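Local coordinates for putative secreted lipase (Streptomyces sp. W007, PDB 5H6B), which probably hydrolyses the ester bonds of triacylglycerols as a secreted, thermostable lipase of the alpha/beta-hydrolase superfamily, at residues 39-42 with 43-46; 185-189 with 190-194; 92-95 with 96-100; 142-145 with 146-149. One frame throughout, in Å; residues are numbered along the deposited sequence.

Contact 1 (39-42 with 43-46); sequences FGNS and IDNW. With ZN (zinc ion), chain B.
With its first torsion at 61°, the amide of Asn-41 is set between its own backbone N and carbonyl carbon, folded forward over the start of 43-46, while Asp-44 holds CG beside its backbone N (chi1 -68°), which turns its carboxylate toward the amide. The result is an Asx turn in the loop between strand 32-35 and helix 49-54 of the alpha/beta-hydrolase fold. Asn-41 OD1 receives two backbone N-H groups. Ile-43 N approaches within the carbonyl plane at 2.9 Å from OD1, closing the Asx turn, and Asp-44 N reaches Asn-41 OD1 at 2.8 Å, somewhat tilted from that plane. The other end of the amide returns the grip: Asn-41 ND2 donates almost straight (175°) to Asp-44 OD2 over 2.9 Å, in the plane of its own amide but onto the carboxylate from above. Three bonds thus fix the rotation of the Asn-41 side chain, and a fourth, from ND2 to Phe-73 O, ties it to another loop. Farther along, Ser-42 O lies at the edge of the indole, 3.5 Å from Trp-46 CD1; this carbonyl also accepts from Ser-62 OG. The carboxylate held by Asn-41 is in turn a metal ligand, its two oxygens dividing the work: OD2 takes the amide, while Asp-44 OD1 binds a zinc ion at 2.1 Å, with water 2 at 2.1 Å from the same zinc.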
loop_
_atom_site.group_PDB
_atom_site.type_symbol
_atom_site.label_atom_id
_atom_site.label_comp_id
_atom_site.label_asym_id
_atom_site.label_seq_id
_atom_site.Cartn_x
_atom_site.Cartn_y
_atom_site.Cartn_z
ATOM N N PHE A 39 5.325 -0.722 -10.934
ATOM C CA PHE A 39 6.148 -1.830 -11.467
ATOM C C PHE A 39 6.103 -3.117 -10.654
ATOM O O PHE A 39 6.958 -3.970 -10.849
ATOM C CB PHE A 39 7.633 -1.460 -11.655
ATOM C CG PHE A 39 7.872 -0.139 -12.323
ATOM C CD1 PHE A 39 7.235 0.185 -13.510
ATOM C CD2 PHE A 39 8.786 0.762 -11.788
ATOM C CE1 PHE A 39 7.488 1.392 -14.144
ATOM C CE2 PHE A 39 9.033 1.980 -12.410
ATOM C CZ PHE A 39 8.381 2.294 -13.596
ATOM N N GLY A 40 5.123 -3.268 -9.768
ATOM C CA GLY A 40 5.033 -4.426 -8.901
ATOM C C GLY A 40 3.883 -5.317 -9.314
ATOM O O GLY A 40 3.125 -4.995 -10.233
ATOM N N ASN A 41 3.741 -6.429 -8.604
ATOM C CA ASN A 41 2.613 -7.330 -8.788
ATOM C C ASN A 41 2.188 -7.952 -7.458
ATOM O O ASN A 41 2.817 -7.725 -6.406
ATOM C CB ASN A 41 2.980 -8.412 -9.828
ATOM C CG ASN A 41 4.151 -9.255 -9.386
ATOM O OD1 ASN A 41 4.075 -9.937 -8.377
ATOM N ND2 ASN A 41 5.247 -9.198 -10.128
ATOM N N SER A 42 1.135 -8.761 -7.536
ATOM C CA SER A 42 0.505 -9.386 -6.378
ATOM C C SER A 42 1.364 -10.351 -5.591
ATOM O O SER A 42 1.018 -10.647 -4.435
ATOM C CB SER A 42 -0.743 -10.145 -6.815
ATOM O OG SER A 42 -0.370 -11.221 -7.633
ATOM N N ILE A 43 2.422 -10.884 -6.209
ATOM C CA ILE A 43 3.283 -11.885 -5.547
ATOM C C ILE A 43 4.601 -11.291 -5.054
ATOM O O ILE A 43 4.931 -11.416 -3.881
ATOM C CB ILE A 43 3.581 -13.100 -6.462
ATOM C CG1 ILE A 43 2.284 -13.762 -6.937
ATOM C CG2 ILE A 43 4.494 -14.112 -5.767
ATOM C CD1 ILE A 43 1.253 -13.997 -5.855
ATOM N N ASP A 44 5.334 -10.653 -5.957
ATOM C CA ASP A 44 6.726 -10.246 -5.708
ATOM C C ASP A 44 6.898 -9.161 -4.671
ATOM O O ASP A 44 7.879 -9.180 -3.920
ATOM C CB ASP A 44 7.412 -9.790 -7.009
ATOM C CG ASP A 44 7.622 -10.927 -7.983
ATOM O OD1 ASP A 44 7.809 -12.071 -7.539
ATOM O OD2 ASP A 44 7.598 -10.684 -9.203
ATOM N N ASN A 45 5.957 -8.220 -4.625
ATOM C CA ASN A 45 6.010 -7.156 -3.621
ATOM C C ASN A 45 5.880 -7.753 -2.209
ATOM O O ASN A 45 6.401 -7.196 -1.259
ATOM C CB ASN A 45 4.904 -6.119 -3.872
ATOM C CG ASN A 45 5.261 -4.710 -3.357
ATOM O OD1 ASN A 45 5.805 -4.518 -2.264
ATOM N ND2 ASN A 45 4.923 -3.724 -4.139
ATOM N N TRP A 46 5.212 -8.904 -2.097
ATOM C CA TRP A 46 4.716 -9.394 -0.828
ATOM C C TRP A 46 5.306 -10.722 -0.380
ATOM O O TRP A 46 4.781 -11.324 0.558
ATOM C CB TRP A 46 3.184 -9.469 -0.893
ATOM C CG TRP A 46 2.588 -8.169 -1.315
ATOM C CD1 TRP A 46 1.767 -7.955 -2.379
ATOM C CD2 TRP A 46 2.777 -6.884 -0.690
ATOM N NE1 TRP A 46 1.431 -6.635 -2.455
ATOM C CE2 TRP A 46 2.046 -5.950 -1.437
ATOM C CE3 TRP A 46 3.483 -6.442 0.436
ATOM C CZ2 TRP A 46 2.000 -4.603 -1.108
ATOM C CZ3 TRP A 46 3.449 -5.079 0.761
ATOM C CH2 TRP A 46 2.707 -4.181 -0.005
HETATM ZN ZN ZN B . 7.823 -13.614 -9.038
HETATM O O HOH W 1 8.432 -15.272 -7.138
HETATM O O HOH W 2 6.136 -13.864 -10.199
#

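Contact 2 (185-189 with 190-194); sequences DTVPG and VRYTV. With ZN (zinc ion), chain D.
Thr-186 lays its methyl over one face of the Tyr-192 ring, CG2 standing 3.6 Å from the ring centroid and 17° off the normal, a CH-pi contact offset toward the rim near CE1. Val-190 CG1 covers the opposite face, 3.7 Å above the ring plane. The tyrosine's first torsion of -64° keeps CG beside the backbone N and swings the ring back across the preceding loop, where Tyr-192 OH accepts from Val-187 N at 3.0 Å through a bent bond. Water 3 links Tyr-192 OH to the loop again, lying 2.6 Å from that hydroxyl and donating to Asp-185 O. A phenylalanine in place of Tyr-192 would probably leave Val-187 N and water 3 without their shared partner. The packing is looser toward solvent, in the type II turn from Val-187 to Val-190: Pro-188 and Gly-189 are exposed, and Val-187 CG1 comes no nearer than 4.2 Å to Val-190 CG2. Earlier in the loop, Asp-185 OD1 binds a zinc ion with His-139, and OD2 accepts from Asp-212 N. The turn leads into strand 191-196, which pairs with strands 128-134 and 216-220, and Tyr-192 rests on Val-216 of the latter and on Leu-119 of helix 115-121.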
loop_
_atom_site.group_PDB
_atom_site.type_symbol
_atom_site.label_atom_id
_atom_site.label_comp_id
_atom_site.label_asym_id
_atom_site.label_seq_id
_atom_site.Cartn_x
_atom_site.Cartn_y
_atom_site.Cartn_z
ATOM N N ASP A 185 -7.386 14.902 3.314
ATOM C CA ASP A 185 -6.729 13.624 3.054
ATOM C C ASP A 185 -7.575 12.413 3.432
ATOM O O ASP A 185 -7.494 11.369 2.776
ATOM C CB ASP A 185 -5.448 13.529 3.859
ATOM C CG ASP A 185 -4.412 14.496 3.425
ATOM O OD1 ASP A 185 -4.624 15.217 2.443
ATOM O OD2 ASP A 185 -3.362 14.522 4.084
ATOM N N THR A 186 -8.357 12.542 4.503
ATOM C CA THR A 186 -9.041 11.400 5.082
ATOM C C THR A 186 -10.551 11.398 4.889
ATOM O O THR A 186 -11.168 12.375 4.493
ATOM C CB THR A 186 -8.693 11.220 6.575
ATOM O OG1 THR A 186 -9.054 12.384 7.318
ATOM C CG2 THR A 186 -7.217 10.979 6.731
ATOM N N VAL A 187 -11.114 10.235 5.149
ATOM C CA VAL A 187 -12.526 9.968 5.052
ATOM C C VAL A 187 -12.878 9.480 6.455
ATOM O O VAL A 187 -12.099 8.739 7.053
ATOM C CB VAL A 187 -12.759 8.925 3.918
ATOM C CG1 VAL A 187 -13.733 7.813 4.301
ATOM C CG2 VAL A 187 -13.178 9.631 2.632
ATOM N N PRO A 188 -14.029 9.915 7.008
ATOM C CA PRO A 188 -14.399 9.425 8.347
ATOM C C PRO A 188 -14.747 7.920 8.323
ATOM O O PRO A 188 -15.215 7.408 7.295
ATOM C CB PRO A 188 -15.615 10.299 8.725
ATOM C CG PRO A 188 -16.197 10.735 7.425
ATOM C CD PRO A 188 -15.107 10.720 6.389
ATOM N N GLY A 189 -14.489 7.238 9.439
ATOM C CA GLY A 189 -14.679 5.786 9.564
ATOM C C GLY A 189 -13.409 4.947 9.414
ATOM O O GLY A 189 -13.433 3.755 9.723
ATOM N N VAL A 190 -12.302 5.549 8.957
ATOM C CA VAL A 190 -11.090 4.793 8.593
ATOM C C VAL A 190 -9.885 5.198 9.443
ATOM O O VAL A 190 -9.645 6.389 9.677
ATOM C CB VAL A 190 -10.757 4.962 7.085
ATOM C CG1 VAL A 190 -9.541 4.121 6.685
ATOM C CG2 VAL A 190 -11.969 4.587 6.242
ATOM N N ARG A 191 -9.131 4.201 9.902
ATOM C CA ARG A 191 -7.886 4.440 10.624
ATOM C C ARG A 191 -6.695 4.339 9.667
ATOM O O ARG A 191 -6.441 3.298 9.070
ATOM C CB ARG A 191 -7.755 3.484 11.810
ATOM C CG ARG A 191 -8.916 3.642 12.800
ATOM C CD ARG A 191 -8.483 3.729 14.261
ATOM N NE ARG A 191 -8.450 2.424 14.927
ATOM C CZ ARG A 191 -7.905 2.183 16.125
ATOM N NH1 ARG A 191 -7.312 3.147 16.833
ATOM N NH2 ARG A 191 -7.951 0.951 16.623
ATOM N N TYR A 192 -5.979 5.450 9.532
ATOM C CA TYR A 192 -4.889 5.595 8.584
ATOM C C TYR A 192 -3.565 5.550 9.303
ATOM O O TYR A 192 -3.386 6.262 10.304
ATOM C CB TYR A 192 -4.980 6.944 7.880
ATOM C CG TYR A 192 -6.196 7.153 7.008
ATOM C CD1 TYR A 192 -7.438 7.498 7.558
ATOM C CD2 TYR A 192 -6.097 7.052 5.627
ATOM C CE1 TYR A 192 -8.539 7.730 6.749
ATOM C CE2 TYR A 192 -7.188 7.290 4.817
ATOM C CZ TYR A 192 -8.402 7.622 5.369
ATOM O OH TYR A 192 -9.462 7.819 4.517
ATOM N N THR A 193 -2.635 4.743 8.783
ATOM C CA THR A 193 -1.231 4.749 9.229
ATOM C C THR A 193 -0.332 4.977 7.998
ATOM O O THR A 193 -0.640 4.518 6.895
ATOM C CB THR A 193 -0.850 3.432 9.940
ATOM O OG1 THR A 193 -1.820 3.130 10.961
ATOM C CG2 THR A 193 0.556 3.495 10.563
ATOM N N VAL A 194 0.735 5.743 8.185
ATOM C CA VAL A 194 1.737 5.964 7.156
ATOM C C VAL A 194 3.096 5.684 7.790
ATOM O O VAL A 194 3.406 6.186 8.873
ATOM C CB VAL A 194 1.710 7.389 6.589
ATOM C CG1 VAL A 194 2.819 7.587 5.568
ATOM C CG2 VAL A 194 0.370 7.698 5.958
HETATM ZN ZN ZN D . -3.111 16.399 1.984
HETATM O O HOH W 3 -8.525 8.914 2.357
#

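Contact 3 (92-95 with 96-100)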
loop_
_atom_site.group_PDB
_atom_site.type_symbol
_atom_site.label_atom_id
_atom_site.label_comp_id
_atom_site.label_asym_id
_atom_site.label_seq_id
_atom_site.Cartn_x
_atom_site.Cartn_y
_atom_site.Cartn_z
ATOM N N ASP A 92 -14.665 -6.250 -2.822
ATOM C CA ASP A 92 -16.009 -6.864 -2.822
ATOM C C ASP A 92 -15.904 -8.390 -2.895
ATOM O O ASP A 92 -16.534 -9.095 -2.114
ATOM C CB ASP A 92 -16.879 -6.322 -3.974
ATOM C CG ASP A 92 -17.292 -4.849 -3.779
ATOM O OD1 ASP A 92 -17.385 -4.380 -2.626
ATOM O OD2 ASP A 92 -17.537 -4.147 -4.788
ATOM N N LYS A 93 -15.061 -8.876 -3.798
ATOM C CA LYS A 93 -14.810 -10.316 -3.980
ATOM C C LYS A 93 -14.210 -11.004 -2.750
ATOM O O LYS A 93 -14.553 -12.154 -2.437
ATOM C CB LYS A 93 -13.897 -10.495 -5.196
ATOM C CG LYS A 93 -13.515 -11.917 -5.585
ATOM C CD LYS A 93 -12.584 -11.921 -6.796
ATOM C CE LYS A 93 -13.176 -11.140 -7.970
ATOM N NZ LYS A 93 -12.614 -11.550 -9.282
ATOM N N VAL A 94 -13.317 -10.305 -2.052
ATOM C CA VAL A 94 -12.723 -10.827 -0.807
ATOM C C VAL A 94 -13.762 -10.839 0.341
ATOM O O VAL A 94 -13.801 -11.780 1.154
ATOM C CB VAL A 94 -11.444 -10.023 -0.408
ATOM C CG1 VAL A 94 -10.923 -10.424 0.963
ATOM C CG2 VAL A 94 -10.335 -10.209 -1.438
ATOM N N LEU A 95 -14.579 -9.793 0.413
ATOM C CA LEU A 95 -15.647 -9.723 1.422
ATOM C C LEU A 95 -16.777 -10.730 1.140
ATOM O O LEU A 95 -17.181 -11.459 2.051
ATOM C CB LEU A 95 -16.179 -8.288 1.560
ATOM C CG LEU A 95 -15.141 -7.271 2.072
ATOM C CD1 LEU A 95 -15.753 -5.881 2.231
ATOM C CD2 LEU A 95 -14.506 -7.722 3.379
ATOM N N ASP A 96 -17.237 -10.804 -0.116
ATOM C CA ASP A 96 -18.220 -11.825 -0.554
ATOM C C ASP A 96 -17.794 -13.244 -0.171
ATOM O O ASP A 96 -18.634 -14.037 0.205
ATOM C CB ASP A 96 -18.492 -11.765 -2.076
ATOM C CG ASP A 96 -19.279 -10.512 -2.506
ATOM O OD1 ASP A 96 -19.739 -9.730 -1.642
ATOM O OD2 ASP A 96 -19.434 -10.296 -3.731
ATOM N N ALA A 97 -16.498 -13.546 -0.237
ATOM C CA ALA A 97 -15.971 -14.885 0.055
ATOM C C ALA A 97 -15.712 -15.158 1.541
ATOM O O ALA A 97 -16.043 -16.234 2.053
ATOM C CB ALA A 97 -14.695 -15.118 -0.743
ATOM N N THR A 98 -15.093 -14.202 2.227
ATOM C CA THR A 98 -14.753 -14.372 3.647
ATOM C C THR A 98 -15.977 -14.264 4.535
ATOM O O THR A 98 -16.026 -14.888 5.593
ATOM C CB THR A 98 -13.710 -13.330 4.141
ATOM O OG1 THR A 98 -14.150 -11.987 3.839
ATOM C CG2 THR A 98 -12.352 -13.605 3.507
ATOM N N GLY A 99 -16.937 -13.440 4.112
ATOM C CA GLY A 99 -18.073 -13.069 4.941
ATOM C C GLY A 99 -17.886 -11.791 5.749
ATOM O O GLY A 99 -18.870 -11.218 6.206
ATOM N N ALA A 100 -16.648 -11.321 5.920
ATOM C CA ALA A 100 -16.377 -10.196 6.818
ATOM C C ALA A 100 -17.047 -8.901 6.346
ATOM O O ALA A 100 -17.295 -8.729 5.152
ATOM C CB ALA A 100 -14.881 -9.988 6.981
#
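The last turns of helix 80-98 run through regular backbone bonds, Asp-96 N to Asp-92 O at 2.7 Å and Gly-99 N to Leu-95 O at 2.9 Å, before Gly-99 leaves the helix with a positive phi (93°), where a CB would collide with Thr-98 O. The side chain of Thr-98 reinforces this ending. Placed between its backbone N and carbonyl carbon (chi1 53°), OG1 turns back along the helix and donates to Val-94 O at 2.7 Å, and Thr-98 N joins it on the same oxygen from the opposite face of the carbonyl plane. The hydroxyl also accepts a weak bond from Ala-100 N. A valine in place of Thr-98 would probably leave Val-94 O with its backbone donor alone and Ala-100 N without this weak acceptor. Leu-95 CD2 reaches Ala-100, just past the helix end, 3.5 Å from its O. On the inner side Val-94 and Thr-98 rest on Phe-61 of strand 59-63. Asp-92 shares a zinc ion with Asp-88 and pairs weakly, at long range, with Lys-127; Asp-96 sits near the C-terminal end of the helix, where its negative charge is probably disfavoured, and Asp-92 OD1, 5.9 Å from Asp-96 OD1, may add slightly to this.

Contact 4 (142-145 with 146-149); sequences TLLG and LTKL
Leu-146 N donates to Thr-142 O at 2.9 Å and Thr-147 N to Leu-143 O at 2.9 Å, the backbone pattern of an alpha helix. Beyond them the bonds reach back three residues instead of four: Lys-148 N donates to Gly-145 O at 3.0 Å, with only a weak bond to Leu-144 O beside it, and Leu-149 N turns to Leu-146 O. Among the side-chain bonds, Thr-142 OG1 accepts from Gly-145 N at 2.9 Å and an angle of 167°, nearly straight; the threonine's first torsion of 66° sets the hydroxyl over the first turn. Thr-147 OG1 is likewise turned back, toward Leu-144 O, but at a spacing too short to be relied on. Apolar contact is sparse, with Leu-143 CD2 meeting Leu-146 CD1 at 4.4 Å. Carbons also lie in van der Waals contact with carbonyl oxygens: Leu-146 CG is 3.4 Å from Thr-142 O, and CB and CG of Lys-148 run along those of Leu-144 and Gly-145. Leu-143 packs on Val-171 as well. This is a short helix opened by a classical threonine N-cap, with Leu-149, farther on, touching Val-233 and His-232, the probable histidine of the Ser-His-Asp triad.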
loop_
_atom_site.group_PDB
_atom_site.type_symbol
_atom_site.label_atom_id
_atom_site.label_comp_id
_atom_site.label_asym_id
_atom_site.label_seq_id
_atom_site.Cartn_x
_atom_site.Cartn_y
_atom_site.Cartn_z
ATOM N N THR A 142 7.468 13.174 -8.601
ATOM C CA THR A 142 7.906 13.626 -9.933
ATOM C C THR A 142 8.266 12.443 -10.833
ATOM O O THR A 142 8.570 11.326 -10.353
ATOM C CB THR A 142 9.125 14.574 -9.842
ATOM O OG1 THR A 142 10.263 13.856 -9.355
ATOM C CG2 THR A 142 8.837 15.752 -8.895
ATOM N N LEU A 143 8.238 12.693 -12.145
ATOM C CA LEU A 143 8.682 11.697 -13.116
ATOM C C LEU A 143 10.138 11.305 -12.856
ATOM O O LEU A 143 10.489 10.133 -12.997
ATOM C CB LEU A 143 8.488 12.177 -14.558
ATOM C CG LEU A 143 7.042 12.241 -15.055
ATOM C CD1 LEU A 143 6.993 12.938 -16.405
ATOM C CD2 LEU A 143 6.411 10.856 -15.146
ATOM N N LEU A 144 10.946 12.280 -12.435
ATOM C CA LEU A 144 12.359 12.072 -12.062
ATOM C C LEU A 144 12.500 11.109 -10.880
ATOM O O LEU A 144 13.307 10.172 -10.922
ATOM C CB LEU A 144 13.018 13.422 -11.712
ATOM C CG LEU A 144 14.503 13.441 -11.315
ATOM C CD1 LEU A 144 15.380 12.950 -12.472
ATOM C CD2 LEU A 144 14.911 14.842 -10.863
ATOM N N GLY A 145 11.719 11.366 -9.832
ATOM C CA GLY A 145 11.593 10.454 -8.700
ATOM C C GLY A 145 11.195 9.037 -9.114
ATOM O O GLY A 145 11.807 8.063 -8.675
ATOM N N LEU A 146 10.203 8.925 -9.988
ATOM C CA LEU A 146 9.773 7.607 -10.475
ATOM C C LEU A 146 10.847 6.889 -11.283
ATOM O O LEU A 146 10.942 5.655 -11.214
ATOM C CB LEU A 146 8.476 7.706 -11.272
ATOM C CG LEU A 146 7.259 8.145 -10.435
ATOM C CD1 LEU A 146 6.121 8.580 -11.355
ATOM C CD2 LEU A 146 6.795 7.041 -9.487
ATOM N N THR A 147 11.683 7.642 -12.005
ATOM C CA THR A 147 12.824 7.044 -12.707
ATOM C C THR A 147 13.825 6.391 -11.744
ATOM O O THR A 147 14.567 5.506 -12.139
ATOM C CB THR A 147 13.582 8.054 -13.613
ATOM O OG1 THR A 147 14.217 9.058 -12.811
ATOM C CG2 THR A 147 12.645 8.714 -14.638
ATOM N N LYS A 148 13.840 6.805 -10.482
ATOM C CA LYS A 148 14.689 6.157 -9.484
ATOM C C LYS A 148 14.246 4.741 -9.084
ATOM O O LYS A 148 15.016 4.021 -8.439
ATOM C CB LYS A 148 14.881 7.065 -8.265
ATOM C CG LYS A 148 15.481 8.412 -8.654
ATOM C CD LYS A 148 16.327 9.018 -7.547
ATOM C CE LYS A 148 16.628 10.488 -7.821
ATOM N NZ LYS A 148 17.283 10.652 -9.149
ATOM N N LEU A 149 13.028 4.347 -9.461
ATOM C CA LEU A 149 12.614 2.932 -9.397
ATOM C C LEU A 149 13.271 2.020 -10.445
ATOM O O LEU A 149 13.430 0.826 -10.204
ATOM C CB LEU A 149 11.106 2.792 -9.553
ATOM C CG LEU A 149 10.199 3.376 -8.484
ATOM C CD1 LEU A 149 8.766 3.475 -9.005
ATOM C CD2 LEU A 149 10.284 2.561 -7.187
#

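Overall arrangement
Along the chain the order is contact 1, contact 3, contact 4 and contact 2, all within one alpha/beta-hydrolase domain. Around its parallel sheet, contact 1 follows strand 32-35, contact 3 closes the helix before strand 103-108, contact 4 lies beyond strand 128-134, and contact 2 leads into strand 191-196. Contacts 3 and 4 are farthest apart, with centres about 36 Å from each other. Contacts 1 and 4 touch: Phe-39 CE2 packs on Leu-149 CB at 3.6 Å, joining the loop after strand 32-35 to the 142-149 segment near the probable Ser-109, His-232 and Asp-200 triad. Contacts 1, 2 and 3 each include a zinc-binding aspartate, and with centres 21 to 24 Å apart these mark separate metal sites.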